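Local coordinates for glutamine aminotransferase class-II domain protein (PDB 3MDN) that probably acts as a class-II glutamine amidotransferase of the Ntn-hydrolase type, releasing ammonia from glutamine, at residues 122-127 with 137-142; 111-116 with 146-151; 115-120 with 170-175. One frame throughout, in Å; residues are numbered along the deposited sequence.

Contact 1 of 3, residues 122-127 with 137-142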
ATOM      1  N   ALA D 122      25.025  -3.827 -14.493  1.00 25.65           N
ATOM      2  CA  ALA D 122      26.282  -4.560 -14.617  1.00 25.30           C
ATOM      3  C   ALA D 122      27.437  -3.906 -13.827  1.00 24.89           C
ATOM      4  O   ALA D 122      28.484  -4.527 -13.644  1.00 25.49           O
ATOM      5  CB  ALA D 122      26.661  -4.759 -16.075  1.00 24.57           C
ATOM      6  N   PHE D 123      27.252  -2.681 -13.343  1.00 23.27           N
ATOM      7  CA  PHE D 123      28.321  -2.055 -12.553  1.00 23.02           C
ATOM      8  C   PHE D 123      27.832  -1.326 -11.308  1.00 23.04           C
ATOM      9  O   PHE D 123      28.481  -0.391 -10.835  1.00 22.74           O
ATOM     10  CB  PHE D 123      29.206  -1.137 -13.427  1.00 22.09           C
ATOM     11  CG  PHE D 123      28.459   0.001 -14.111  1.00 20.90           C
ATOM     12  CD1 PHE D 123      27.965  -0.144 -15.401  1.00 17.91           C
ATOM     13  CD2 PHE D 123      28.300   1.227 -13.476  1.00 18.10           C
ATOM     14  CE1 PHE D 123      27.304   0.904 -16.031  1.00 17.92           C
ATOM     15  CE2 PHE D 123      27.666   2.265 -14.087  1.00 18.80           C
ATOM     16  CZ  PHE D 123      27.159   2.113 -15.374  1.00 18.53           C
ATOM     17  N   ARG D 124      26.680  -1.743 -10.780  1.00 23.09           N
ATOM     18  CA  ARG D 124      26.079  -0.982  -9.691  1.00 23.16           C
ATOM     19  C   ARG D 124      27.054  -0.830  -8.533  1.00 22.04           C
ATOM     20  O   ARG D 124      27.130   0.237  -7.928  1.00 22.07           O
ATOM     21  CB  ARG D 124      24.760  -1.579  -9.189  1.00 23.13           C
ATOM     22  CG  ARG D 124      24.251  -0.845  -7.938  1.00 25.49           C
ATOM     23  CD  ARG D 124      22.747  -0.858  -7.812  1.00 26.55           C
ATOM     24  NE  ARG D 124      22.284  -2.178  -7.460  1.00 28.36           N
ATOM     25  CZ  ARG D 124      22.147  -2.619  -6.215  1.00 27.08           C
ATOM     26  NH1 ARG D 124      21.732  -3.845  -6.032  1.00 27.25           N
ATOM     27  NH2 ARG D 124      22.428  -1.843  -5.169  1.00 27.86           N
ATOM     28  N   LYS D 125      27.802  -1.887  -8.241  1.00 21.13           N
ATOM     29  CA  LYS D 125      28.741  -1.873  -7.120  1.00 21.09           C
ATOM     30  C   LYS D 125      29.739  -0.714  -7.216  1.00 21.71           C
ATOM     31  O   LYS D 125      29.884   0.050  -6.255  1.00 21.28           O
ATOM     32  CB  LYS D 125      29.470  -3.210  -6.997  1.00 20.63           C
ATOM     33  CG  LYS D 125      30.392  -3.297  -5.801  1.00 19.67           C
ATOM     34  CD  LYS D 125      30.826  -4.734  -5.549  1.00 17.54           C
ATOM     35  CE  LYS D 125      31.691  -4.832  -4.320  1.00 15.62           C
ATOM     36  NZ  LYS D 125      32.293  -6.158  -4.258  1.00 13.18           N
ATOM     37  N   GLN D 126      30.393  -0.573  -8.370  1.00 21.84           N
ATOM     38  CA  GLN D 126      31.347   0.505  -8.600  1.00 23.43           C
ATOM     39  C   GLN D 126      30.685   1.881  -8.545  1.00 24.30           C
ATOM     40  O   GLN D 126      31.279   2.842  -8.036  1.00 24.78           O
ATOM     41  CB  GLN D 126      32.052   0.335  -9.950  1.00 24.08           C
ATOM     42  CG  GLN D 126      32.895  -0.940 -10.073  1.00 26.23           C
ATOM     43  CD  GLN D 126      32.164  -2.030 -10.845  1.00 30.47           C
ATOM     44  OE1 GLN D 126      32.665  -2.522 -11.860  1.00 33.80           O
ATOM     45  NE2 GLN D 126      30.969  -2.402 -10.383  1.00 30.08           N
ATOM     46  N   ALA D 127      29.453   1.987  -9.054  1.00 23.79           N
ATOM     47  CA  ALA D 127      28.749   3.248  -8.928  1.00 24.26           C
ATOM     48  C   ALA D 127      28.498   3.571  -7.460  1.00 24.37           C
ATOM     49  O   ALA D 127      28.656   4.721  -7.044  1.00 24.20           O
ATOM     50  CB  ALA D 127      27.455   3.248  -9.720  1.00 24.65           C
ATOM     51  N   THR D 137      24.955   7.191   3.632  1.00 26.78           N
ATOM     52  CA  THR D 137      23.790   6.954   4.444  1.00 27.14           C
ATOM     53  C   THR D 137      22.444   7.269   3.723  1.00 27.09           C
ATOM     54  O   THR D 137      21.419   6.695   4.053  1.00 26.62           O
ATOM     55  CB  THR D 137      23.892   7.754   5.756  1.00 27.58           C
ATOM     56  OG1 THR D 137      22.777   7.446   6.578  1.00 28.41           O
ATOM     57  CG2 THR D 137      23.906   9.272   5.467  1.00 27.25           C
ATOM     58  N   TYR D 138      22.451   8.190   2.767  1.00 27.32           N
ATOM     59  CA  TYR D 138      21.255   8.499   1.984  1.00 28.31           C
ATOM     60  C   TYR D 138      20.961   7.471   0.862  1.00 28.48           C
ATOM     61  O   TYR D 138      19.957   7.597   0.162  1.00 29.26           O
ATOM     62  CB  TYR D 138      21.368   9.907   1.375  1.00 28.06           C
ATOM     63  CG  TYR D 138      21.578  10.976   2.427  1.00 29.33           C
ATOM     64  CD1 TYR D 138      22.801  11.610   2.575  1.00 29.86           C
ATOM     65  CD2 TYR D 138      20.549  11.326   3.307  1.00 29.91           C
ATOM     66  CE1 TYR D 138      22.991  12.587   3.568  1.00 30.76           C
ATOM     67  CE2 TYR D 138      20.736  12.292   4.296  1.00 29.82           C
ATOM     68  CZ  TYR D 138      21.950  12.925   4.411  1.00 30.93           C
ATOM     69  OH  TYR D 138      22.148  13.870   5.403  1.00 33.30           O
ATOM     70  N   ARG D 139      21.837   6.487   0.665  1.00 27.95           N
ATOM     71  CA  ARG D 139      21.638   5.529  -0.418  1.00 28.05           C
ATOM     72  C   ARG D 139      20.670   4.459   0.093  1.00 27.70           C
ATOM     73  O   ARG D 139      21.060   3.610   0.864  1.00 26.47           O
ATOM     74  CB  ARG D 139      22.984   4.950  -0.896  1.00 28.41           C
ATOM     75  CG  ARG D 139      22.937   3.780  -1.923  1.00 29.94           C
ATOM     76  CD  ARG D 139      22.110   4.104  -3.148  1.00 26.61           C
ATOM     77  NE  ARG D 139      22.450   3.233  -4.272  1.00 27.67           N
ATOM     78  CZ  ARG D 139      21.769   3.163  -5.409  1.00 26.16           C
ATOM     79  NH1 ARG D 139      20.657   3.886  -5.582  1.00 25.91           N
ATOM     80  NH2 ARG D 139      22.182   2.345  -6.374  1.00 27.07           N
ATOM     81  N   LYS D 140      19.397   4.551  -0.312  1.00 27.78           N
ATOM     82  CA  LYS D 140      18.332   3.683   0.261  1.00 28.34           C
ATOM     83  C   LYS D 140      17.815   2.630  -0.707  1.00 27.55           C
ATOM     84  O   LYS D 140      17.289   1.632  -0.290  1.00 27.57           O
ATOM     85  CB  LYS D 140      17.153   4.527   0.768  1.00 28.80           C
ATOM     86  CG  LYS D 140      17.528   5.517   1.874  1.00 30.36           C
ATOM     87  CD  LYS D 140      18.146   4.740   3.030  1.00 31.89           C
ATOM     88  CE  LYS D 140      18.230   5.594   4.281  1.00 36.01           C
ATOM     89  NZ  LYS D 140      18.967   4.879   5.357  1.00 36.47           N
ATOM     90  N   GLY D 141      17.949   2.860  -2.004  1.00 27.72           N
ATOM     91  CA  GLY D 141      17.474   1.877  -2.979  1.00 26.95           C
ATOM     92  C   GLY D 141      18.578   1.489  -3.938  1.00 26.80           C
ATOM     93  O   GLY D 141      19.773   1.543  -3.599  1.00 26.00           O
ATOM     94  N   SER D 142      18.192   1.102  -5.146  1.00 25.61           N
ATOM     95  CA  SER D 142      19.167   0.583  -6.064  1.00 25.69           C
ATOM     96  C   SER D 142      19.129   1.252  -7.436  1.00 25.66           C
ATOM     97  O   SER D 142      19.719   0.731  -8.379  1.00 26.52           O
ATOM     98  CB  SER D 142      19.043  -0.941  -6.179  1.00 25.42           C
ATOM     99  OG  SER D 142      17.901  -1.298  -6.934  1.00 26.94           O
TER

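Contact 2 of 3, residues 111-116 with 146-151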
ATOM      1  N   PHE D 111      15.644  16.159  -5.891  1.00 27.72           N
ATOM      2  CA  PHE D 111      16.198  15.817  -7.190  1.00 28.07           C
ATOM      3  C   PHE D 111      15.342  14.746  -7.847  1.00 27.26           C
ATOM      4  O   PHE D 111      14.879  13.831  -7.187  1.00 27.67           O
ATOM      5  CB  PHE D 111      17.623  15.291  -6.945  1.00 28.60           C
ATOM      6  CG  PHE D 111      18.377  14.901  -8.190  1.00 29.06           C
ATOM      7  CD1 PHE D 111      18.221  13.640  -8.744  1.00 30.67           C
ATOM      8  CD2 PHE D 111      19.270  15.787  -8.774  1.00 30.77           C
ATOM      9  CE1 PHE D 111      18.921  13.276  -9.874  1.00 32.29           C
ATOM     10  CE2 PHE D 111      19.984  15.439  -9.907  1.00 33.46           C
ATOM     11  CZ  PHE D 111      19.805  14.181 -10.463  1.00 34.80           C
HETATM   12  N   MSE D 112      15.106  14.882  -9.135  1.00 28.28           N
HETATM   13  CA  MSE D 112      14.460  13.834  -9.926  1.00 28.78           C
HETATM   14  C   MSE D 112      15.040  13.792 -11.348  1.00 29.32           C
HETATM   15  O   MSE D 112      15.573  14.789 -11.844  1.00 28.87           O
HETATM   16  CB  MSE D 112      12.943  13.999  -9.947  1.00 28.91           C
HETATM   17  CG  MSE D 112      12.443  15.296 -10.478  1.00 32.96           C
HETATM   18 SE   MSE D 112      10.492  15.316 -10.375  1.00 40.45          SE
HETATM   19  CE  MSE D 112      10.309  17.146 -11.097  1.00 39.64           C
ATOM     20  N   HIS D 113      14.954  12.622 -11.970  1.00 27.77           N
ATOM     21  CA  HIS D 113      15.704  12.326 -13.158  1.00 27.53           C
ATOM     22  C   HIS D 113      14.846  11.412 -14.034  1.00 27.18           C
ATOM     23  O   HIS D 113      14.224  10.484 -13.558  1.00 26.16           O
ATOM     24  CB  HIS D 113      17.040  11.655 -12.763  1.00 27.83           C
ATOM     25  CG  HIS D 113      17.645  10.783 -13.829  1.00 29.07           C
ATOM     26  ND1 HIS D 113      18.256  11.288 -14.957  1.00 29.99           N
ATOM     27  CD2 HIS D 113      17.766   9.435 -13.912  1.00 29.17           C
ATOM     28  CE1 HIS D 113      18.705  10.293 -15.704  1.00 28.05           C
ATOM     29  NE2 HIS D 113      18.422   9.156 -15.089  1.00 29.58           N
ATOM     30  N   ASN D 114      14.817  11.738 -15.310  1.00 26.97           N
ATOM     31  CA  ASN D 114      14.222  10.958 -16.366  1.00 27.63           C
ATOM     32  C   ASN D 114      15.404  10.513 -17.261  1.00 27.63           C
ATOM     33  O   ASN D 114      16.252  11.348 -17.653  1.00 27.02           O
ATOM     34  CB  ASN D 114      13.254  11.893 -17.133  1.00 28.01           C
ATOM     35  CG  ASN D 114      12.258  11.161 -17.983  1.00 32.15           C
ATOM     36  OD1 ASN D 114      11.372  11.787 -18.580  1.00 38.47           O
ATOM     37  ND2 ASN D 114      12.380   9.843 -18.068  1.00 34.52           N
ATOM     38  N   GLY D 115      15.478   9.213 -17.540  1.00 26.60           N
ATOM     39  CA  GLY D 115      16.446   8.645 -18.486  1.00 26.59           C
ATOM     40  C   GLY D 115      17.120   7.398 -17.895  1.00 26.97           C
ATOM     41  O   GLY D 115      16.523   6.680 -17.098  1.00 26.21           O
ATOM     42  N   GLN D 116      18.372   7.163 -18.255  1.00 26.03           N
ATOM     43  CA  GLN D 116      19.066   5.969 -17.827  1.00 25.65           C
ATOM     44  C   GLN D 116      20.560   6.119 -17.989  1.00 24.87           C
ATOM     45  O   GLN D 116      21.043   6.905 -18.806  1.00 24.33           O
ATOM     46  CB  GLN D 116      18.615   4.790 -18.689  1.00 26.25           C
ATOM     47  CG  GLN D 116      18.960   4.949 -20.184  1.00 28.49           C
ATOM     48  CD  GLN D 116      18.751   3.653 -20.967  1.00 32.94           C
ATOM     49  OE1 GLN D 116      19.504   2.679 -20.803  1.00 35.99           O
ATOM     50  NE2 GLN D 116      17.736   3.634 -21.816  1.00 31.01           N
ATOM     51  N   GLU D 146      19.276   7.652  -8.166  1.00 25.56           N
ATOM     52  CA  GLU D 146      19.641   7.960  -6.782  1.00 25.32           C
ATOM     53  C   GLU D 146      21.150   8.097  -6.659  1.00 25.44           C
ATOM     54  O   GLU D 146      21.641   9.003  -6.008  1.00 24.38           O
ATOM     55  CB  GLU D 146      19.079   6.927  -5.816  1.00 24.40           C
ATOM     56  CG  GLU D 146      19.279   7.311  -4.350  1.00 24.23           C
ATOM     57  CD  GLU D 146      18.769   6.302  -3.363  1.00 25.30           C
ATOM     58  OE1 GLU D 146      18.844   5.068  -3.636  1.00 24.56           O
ATOM     59  OE2 GLU D 146      18.339   6.752  -2.265  1.00 25.45           O
ATOM     60  N   VAL D 147      21.884   7.218  -7.331  1.00 26.56           N
ATOM     61  CA  VAL D 147      23.324   7.410  -7.480  1.00 27.77           C
ATOM     62  C   VAL D 147      23.710   8.779  -8.060  1.00 27.82           C
ATOM     63  O   VAL D 147      24.530   9.491  -7.477  1.00 27.96           O
ATOM     64  CB  VAL D 147      23.972   6.309  -8.350  1.00 28.25           C
ATOM     65  CG1 VAL D 147      25.518   6.447  -8.310  1.00 29.61           C
ATOM     66  CG2 VAL D 147      23.602   4.967  -7.807  1.00 27.62           C
ATOM     67  N   LEU D 148      23.114   9.159  -9.185  1.00 27.51           N
ATOM     68  CA  LEU D 148      23.457  10.415  -9.809  1.00 28.08           C
ATOM     69  C   LEU D 148      23.323  11.560  -8.775  1.00 27.17           C
ATOM     70  O   LEU D 148      24.166  12.462  -8.689  1.00 27.74           O
ATOM     71  CB  LEU D 148      22.535  10.663 -11.005  1.00 28.54           C
ATOM     72  CG  LEU D 148      23.007  11.230 -12.358  1.00 32.66           C
ATOM     73  CD1 LEU D 148      21.884  12.041 -12.966  1.00 34.28           C
ATOM     74  CD2 LEU D 148      24.299  12.061 -12.297  1.00 33.48           C
ATOM     75  N   PHE D 149      22.244  11.535  -8.010  1.00 26.19           N
ATOM     76  CA  PHE D 149      21.984  12.590  -7.022  1.00 25.64           C
ATOM     77  C   PHE D 149      23.044  12.584  -5.927  1.00 24.90           C
ATOM     78  O   PHE D 149      23.605  13.608  -5.588  1.00 24.30           O
ATOM     79  CB  PHE D 149      20.606  12.392  -6.395  1.00 24.85           C
ATOM     80  CG  PHE D 149      20.274  13.354  -5.267  1.00 25.48           C
ATOM     81  CD1 PHE D 149      20.538  14.712  -5.363  1.00 28.63           C
ATOM     82  CD2 PHE D 149      19.603  12.884  -4.138  1.00 28.17           C
ATOM     83  CE1 PHE D 149      20.160  15.590  -4.327  1.00 25.33           C
ATOM     84  CE2 PHE D 149      19.249  13.750  -3.090  1.00 28.92           C
ATOM     85  CZ  PHE D 149      19.524  15.096  -3.196  1.00 27.42           C
ATOM     86  N   LEU D 150      23.317  11.421  -5.377  1.00 23.81           N
ATOM     87  CA  LEU D 150      24.277  11.345  -4.253  1.00 24.66           C
ATOM     88  C   LEU D 150      25.714  11.591  -4.703  1.00 23.99           C
ATOM     89  O   LEU D 150      26.509  12.178  -3.957  1.00 23.12           O
ATOM     90  CB  LEU D 150      24.149  10.013  -3.532  1.00 22.67           C
ATOM     91  CG  LEU D 150      22.737   9.823  -2.981  1.00 24.19           C
ATOM     92  CD1 LEU D 150      22.655   8.489  -2.308  1.00 21.67           C
ATOM     93  CD2 LEU D 150      22.334  10.952  -2.005  1.00 21.63           C
ATOM     94  N   LEU D 151      26.033  11.128  -5.914  1.00 24.60           N
ATOM     95  CA  LEU D 151      27.307  11.474  -6.563  1.00 25.75           C
ATOM     96  C   LEU D 151      27.449  12.979  -6.778  1.00 25.32           C
ATOM     97  O   LEU D 151      28.530  13.526  -6.629  1.00 26.17           O
ATOM     98  CB  LEU D 151      27.450  10.805  -7.924  1.00 26.57           C
ATOM     99  CG  LEU D 151      27.870   9.356  -8.206  1.00 29.24           C
ATOM    100  CD1 LEU D 151      28.686   9.389  -9.509  1.00 30.88           C
ATOM    101  CD2 LEU D 151      28.739   8.750  -7.125  1.00 29.19           C
TER

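Contact 3 of 3, residues 115-120 with 170-175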
ATOM      1  N   GLY D 115      15.478   9.213 -17.540  1.00 26.60           N
ATOM      2  CA  GLY D 115      16.446   8.645 -18.486  1.00 26.59           C
ATOM      3  C   GLY D 115      17.120   7.398 -17.895  1.00 26.97           C
ATOM      4  O   GLY D 115      16.523   6.680 -17.098  1.00 26.21           O
ATOM      5  N   GLN D 116      18.372   7.163 -18.255  1.00 26.03           N
ATOM      6  CA  GLN D 116      19.066   5.969 -17.827  1.00 25.65           C
ATOM      7  C   GLN D 116      20.560   6.119 -17.989  1.00 24.87           C
ATOM      8  O   GLN D 116      21.043   6.905 -18.806  1.00 24.33           O
ATOM      9  CB  GLN D 116      18.615   4.790 -18.689  1.00 26.25           C
ATOM     10  CG  GLN D 116      18.960   4.949 -20.184  1.00 28.49           C
ATOM     11  CD  GLN D 116      18.751   3.653 -20.967  1.00 32.94           C
ATOM     12  OE1 GLN D 116      19.504   2.679 -20.803  1.00 35.99           O
ATOM     13  NE2 GLN D 116      17.736   3.634 -21.816  1.00 31.01           N
ATOM     14  N   VAL D 117      21.284   5.347 -17.199  1.00 24.06           N
ATOM     15  CA  VAL D 117      22.696   5.102 -17.399  1.00 22.88           C
ATOM     16  C   VAL D 117      22.749   3.698 -17.985  1.00 22.69           C
ATOM     17  O   VAL D 117      22.294   2.738 -17.348  1.00 21.53           O
ATOM     18  CB  VAL D 117      23.410   5.215 -16.044  1.00 23.82           C
ATOM     19  CG1 VAL D 117      24.912   4.950 -16.169  1.00 22.45           C
ATOM     20  CG2 VAL D 117      23.132   6.627 -15.455  1.00 21.63           C
ATOM     21  N   GLY D 118      23.253   3.578 -19.213  1.00 21.13           N
ATOM     22  CA  GLY D 118      23.209   2.302 -19.922  1.00 20.61           C
ATOM     23  C   GLY D 118      23.998   1.178 -19.251  1.00 20.50           C
ATOM     24  O   GLY D 118      25.169   1.354 -18.945  1.00 19.83           O
ATOM     25  N   GLY D 119      23.341   0.040 -19.027  1.00 20.40           N
ATOM     26  CA  GLY D 119      23.966  -1.168 -18.493  1.00 22.16           C
ATOM     27  C   GLY D 119      24.236  -1.072 -17.001  1.00 22.79           C
ATOM     28  O   GLY D 119      24.982  -1.875 -16.449  1.00 23.62           O
ATOM     29  N   PHE D 120      23.617  -0.088 -16.353  1.00 22.90           N
ATOM     30  CA  PHE D 120      23.912   0.242 -14.960  1.00 23.27           C
ATOM     31  C   PHE D 120      24.009  -0.994 -14.064  1.00 24.10           C
ATOM     32  O   PHE D 120      24.956  -1.140 -13.278  1.00 23.61           O
ATOM     33  CB  PHE D 120      22.858   1.209 -14.440  1.00 22.49           C
ATOM     34  CG  PHE D 120      23.068   1.635 -13.010  1.00 23.81           C
ATOM     35  CD1 PHE D 120      24.060   2.556 -12.683  1.00 23.07           C
ATOM     36  CD2 PHE D 120      22.236   1.152 -12.002  1.00 20.95           C
ATOM     37  CE1 PHE D 120      24.224   2.970 -11.390  1.00 21.77           C
ATOM     38  CE2 PHE D 120      22.398   1.575 -10.687  1.00 20.47           C
ATOM     39  CZ  PHE D 120      23.402   2.462 -10.378  1.00 19.88           C
ATOM     40  N   ALA D 170      29.876  12.845 -15.792  1.00 26.14           N
ATOM     41  CA  ALA D 170      31.132  12.349 -16.390  1.00 26.69           C
ATOM     42  C   ALA D 170      31.530  11.003 -15.793  1.00 26.64           C
ATOM     43  O   ALA D 170      31.850  10.045 -16.508  1.00 27.62           O
ATOM     44  CB  ALA D 170      32.285  13.378 -16.202  1.00 25.84           C
ATOM     45  N   ARG D 171      31.519  10.939 -14.470  1.00 26.32           N
ATOM     46  CA  ARG D 171      31.892   9.715 -13.768  1.00 26.27           C
ATOM     47  C   ARG D 171      30.989   8.530 -14.139  1.00 25.54           C
ATOM     48  O   ARG D 171      31.474   7.435 -14.453  1.00 24.60           O
ATOM     49  CB  ARG D 171      31.853   9.965 -12.270  1.00 27.17           C
ATOM     50  CG  ARG D 171      33.193  10.330 -11.707  1.00 32.61           C
ATOM     51  CD  ARG D 171      33.917   9.023 -11.232  1.00 39.49           C
ATOM     52  NE  ARG D 171      34.010   8.893  -9.777  1.00 43.67           N
ATOM     53  CZ  ARG D 171      33.736   9.873  -8.920  1.00 44.12           C
ATOM     54  NH1 ARG D 171      33.342  11.053  -9.374  1.00 44.62           N
ATOM     55  NH2 ARG D 171      33.862   9.676  -7.618  1.00 42.76           N
ATOM     56  N   LEU D 172      29.673   8.745 -14.136  1.00 24.47           N
ATOM     57  CA  LEU D 172      28.775   7.624 -14.451  1.00 24.52           C
ATOM     58  C   LEU D 172      28.824   7.236 -15.925  1.00 24.13           C
ATOM     59  O   LEU D 172      28.711   6.056 -16.274  1.00 23.14           O
ATOM     60  CB  LEU D 172      27.340   7.935 -14.036  1.00 24.48           C
ATOM     61  CG  LEU D 172      26.980   7.749 -12.565  1.00 25.96           C
ATOM     62  CD1 LEU D 172      25.577   8.261 -12.295  1.00 27.20           C
ATOM     63  CD2 LEU D 172      27.098   6.302 -12.162  1.00 25.83           C
ATOM     64  N   GLU D 173      29.001   8.236 -16.785  1.00 23.60           N
ATOM     65  CA  GLU D 173      29.117   7.948 -18.196  1.00 24.94           C
ATOM     66  C   GLU D 173      30.380   7.155 -18.488  1.00 24.38           C
ATOM     67  O   GLU D 173      30.363   6.234 -19.323  1.00 25.07           O
ATOM     68  CB  GLU D 173      29.052   9.242 -19.041  1.00 25.42           C
ATOM     69  CG  GLU D 173      29.036   8.986 -20.523  1.00 26.85           C
ATOM     70  CD  GLU D 173      29.034  10.248 -21.380  1.00 29.61           C
ATOM     71  OE1 GLU D 173      28.246  11.189 -21.134  1.00 29.16           O
ATOM     72  OE2 GLU D 173      29.816  10.275 -22.356  1.00 32.98           O
ATOM     73  N   GLY D 174      31.474   7.501 -17.806  1.00 24.15           N
ATOM     74  CA  GLY D 174      32.720   6.727 -17.921  1.00 23.31           C
ATOM     75  C   GLY D 174      32.564   5.276 -17.473  1.00 23.78           C
ATOM     76  O   GLY D 174      33.068   4.343 -18.125  1.00 22.60           O
ATOM     77  N   LEU D 175      31.850   5.057 -16.361  1.00 23.70           N
ATOM     78  CA  LEU D 175      31.653   3.684 -15.913  1.00 23.62           C
ATOM     79  C   LEU D 175      30.787   2.932 -16.927  1.00 23.67           C
ATOM     80  O   LEU D 175      30.993   1.737 -17.165  1.00 23.20           O
ATOM     81  CB  LEU D 175      31.006   3.646 -14.533  1.00 24.05           C
ATOM     82  CG  LEU D 175      31.931   3.959 -13.351  1.00 23.95           C
ATOM     83  CD1 LEU D 175      31.099   4.408 -12.104  1.00 22.51           C
ATOM     84  CD2 LEU D 175      32.810   2.763 -13.057  1.00 22.46           C
TER

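Contact 1 of 3, residues 122-127 with 137-142
Arg124, in the first turn of helix 124-129, reaches Arg139 and Ser142 on the loop between helices 133-136 and 144-154. The contact is a helix-to-loop seam within the helical region of an Ntn-type glutaminase fold, and it shows how two buried arginines can share a small space. Along the loop, Arg139 comes first. Its chain bends at chi2 (53°) and brings NH2 to within 3.6 Å of Arg124 CD, so that a charged end group meets the aliphatic part of the other arginine. The two guanidinium planes are 73° apart, and NH2 of Arg124 stays 4.4 Å from NH2 of Arg139. Such a pairing of like charges is probably tolerated because carboxylates lie close by: Glu146 and Asp128 form salt bridges with Arg139, while Glu121 holds NE of Arg124. Arg124 also reaches across the subunit interface: its NH1 donates to the carbonyl O of Arg139 of the second subunit, and the seam is therefore part of that interface. Gly141 follows. Its O lies 3.0 Å above the plane of the Arg139 guanidinium, toward the rim, a position too poorly angled for a hydrogen bond, whereas its N is taken up by Glu146. Ser142 completes the contact. The bend of Arg124 about its CG-CD bond (chi3 72°) lays the guanidinium flat against this serine, which meets it with carbon and not with its hydroxyl: CB sits over the centre of the group, 3.5 Å from CZ. At the root of the same end group, Arg124 CD rests against the backbone, 3.5 Å from Ser142 O.

Contact 2 of 3, residues 111-116 with 146-151
Phe111 meets Phe149 from its first side-chain carbon onward. CB of Phe111 lies over the face of the Phe149 ring, toward the rim, and approaches Phe149 CD1 to 3.4 Å in a close CH-pi contact. With CG of Phe111 anti to the backbone N (chi1 -179°), the ring is placed alongside Phe149, its CG still close to Phe149 CD1 and CB. One step further the two ortho carbons meet different atoms of Phe149: Phe111 CD1 comes to 3.6 Å from Phe149 CB, and Phe111 CD2 to 3.8 Å from Phe149 CD1. Phe149 CB thus lies over the Phe111 face just as Phe111 CB lies over the Phe149 face, a reciprocal pair of CH-pi contacts. The rings are almost parallel, with planes 16° apart, but they slide past each other in opposite directions. Their centroids are 5.2 Å apart, so little of one ring overlaps the other. This is the sheet-to-helix interface of an Ntn-type glutaminase fold, where strand residues 111-114 and helix residues 146-151 run at 134° to each other with their axes 8.6 Å apart. Beyond this overlap, Phe111 CE1 is 4.0 Å from Phe149 CB. The tip, CZ, leaves Phe149 behind and meets Leu148 CD1 edge-on, near the ring plane, at 3.9 Å. The same methyl also lies over one face of the His113 ring, toward its rim. Gly115 N stands over the opposite face of that ring. His113, Asn114 and Gly115 match the His-Asn-Gly motif whose Asn and Gly form the oxyanion hole in class-II relatives; consistently, Asn114 touches Cys4, the first modelled residue.

Contact 3 of 3, residues 115-120 with 170-175
The helical turn that presents Leu172 to Val117 and Phe120 is closed by a backbone bond from Gly174 N to Ala170 O, 2.9 Å long. On the other side, the chain that carries Val117 and Phe120 is folded by a type II beta turn, with Phe120 N bonded to Val117 O at 3.3 Å. Gly119, at phi 76°, takes the positive-phi position that this turn type favours for glycine. The turn illustrates how a strand can hand over to a helix within a few residues while keeping two apolar side chains in touch with the same leucine. Val117 uses both its branches. CG1, anti to the backbone N (chi1 179°), lies against the helix backbone, 4.0 Å from Leu172 O, whereas CG2 reaches the leucine end, 4.3 Å from Leu172 CD1. Phe120 approaches the other methyl, and it does so with its rim: CE1 is 4.5 Å from Leu172 CD2, which sits near the plane of the ring. No hydrogen bond spans the two segments, whose side chains meet through carbon, but polar ties flank them, since Val117 N is held by Asp144 and Gly118 O by Ser176. In the Ntn-type fold the contact lies between strand 116-117, at the sheet, and the helical layer, with Gly115 turning the corner just before that strand. Leu172, on helix 161-179, also packs on Leu148 and Leu151 of helix 144-154 and on Ala127 of helix 124-129, while Met185 of strand 185-192 touches both Val117 and Leu172, so that three helices and the sheet converge here.

The three contacts form one continuous core, their centres about 11 to 12 Å apart. Contacts 2 and 3 share Gly115 and Gln116, and contact 1 is nested within the loops that both close. Phe120 of contact 3 ties the set together: its CZ is 3.6 Å from Val147 CG2 on the contact 2 helix, and its CE2 is 3.6 Å from Ser142 O of contact 1. Leu172 CD1 in turn lies 3.9 Å from Leu148 CA. Contact 2 brings this core to the probable active site beside Cys4, whereas contact 1 carries it to the second subunit.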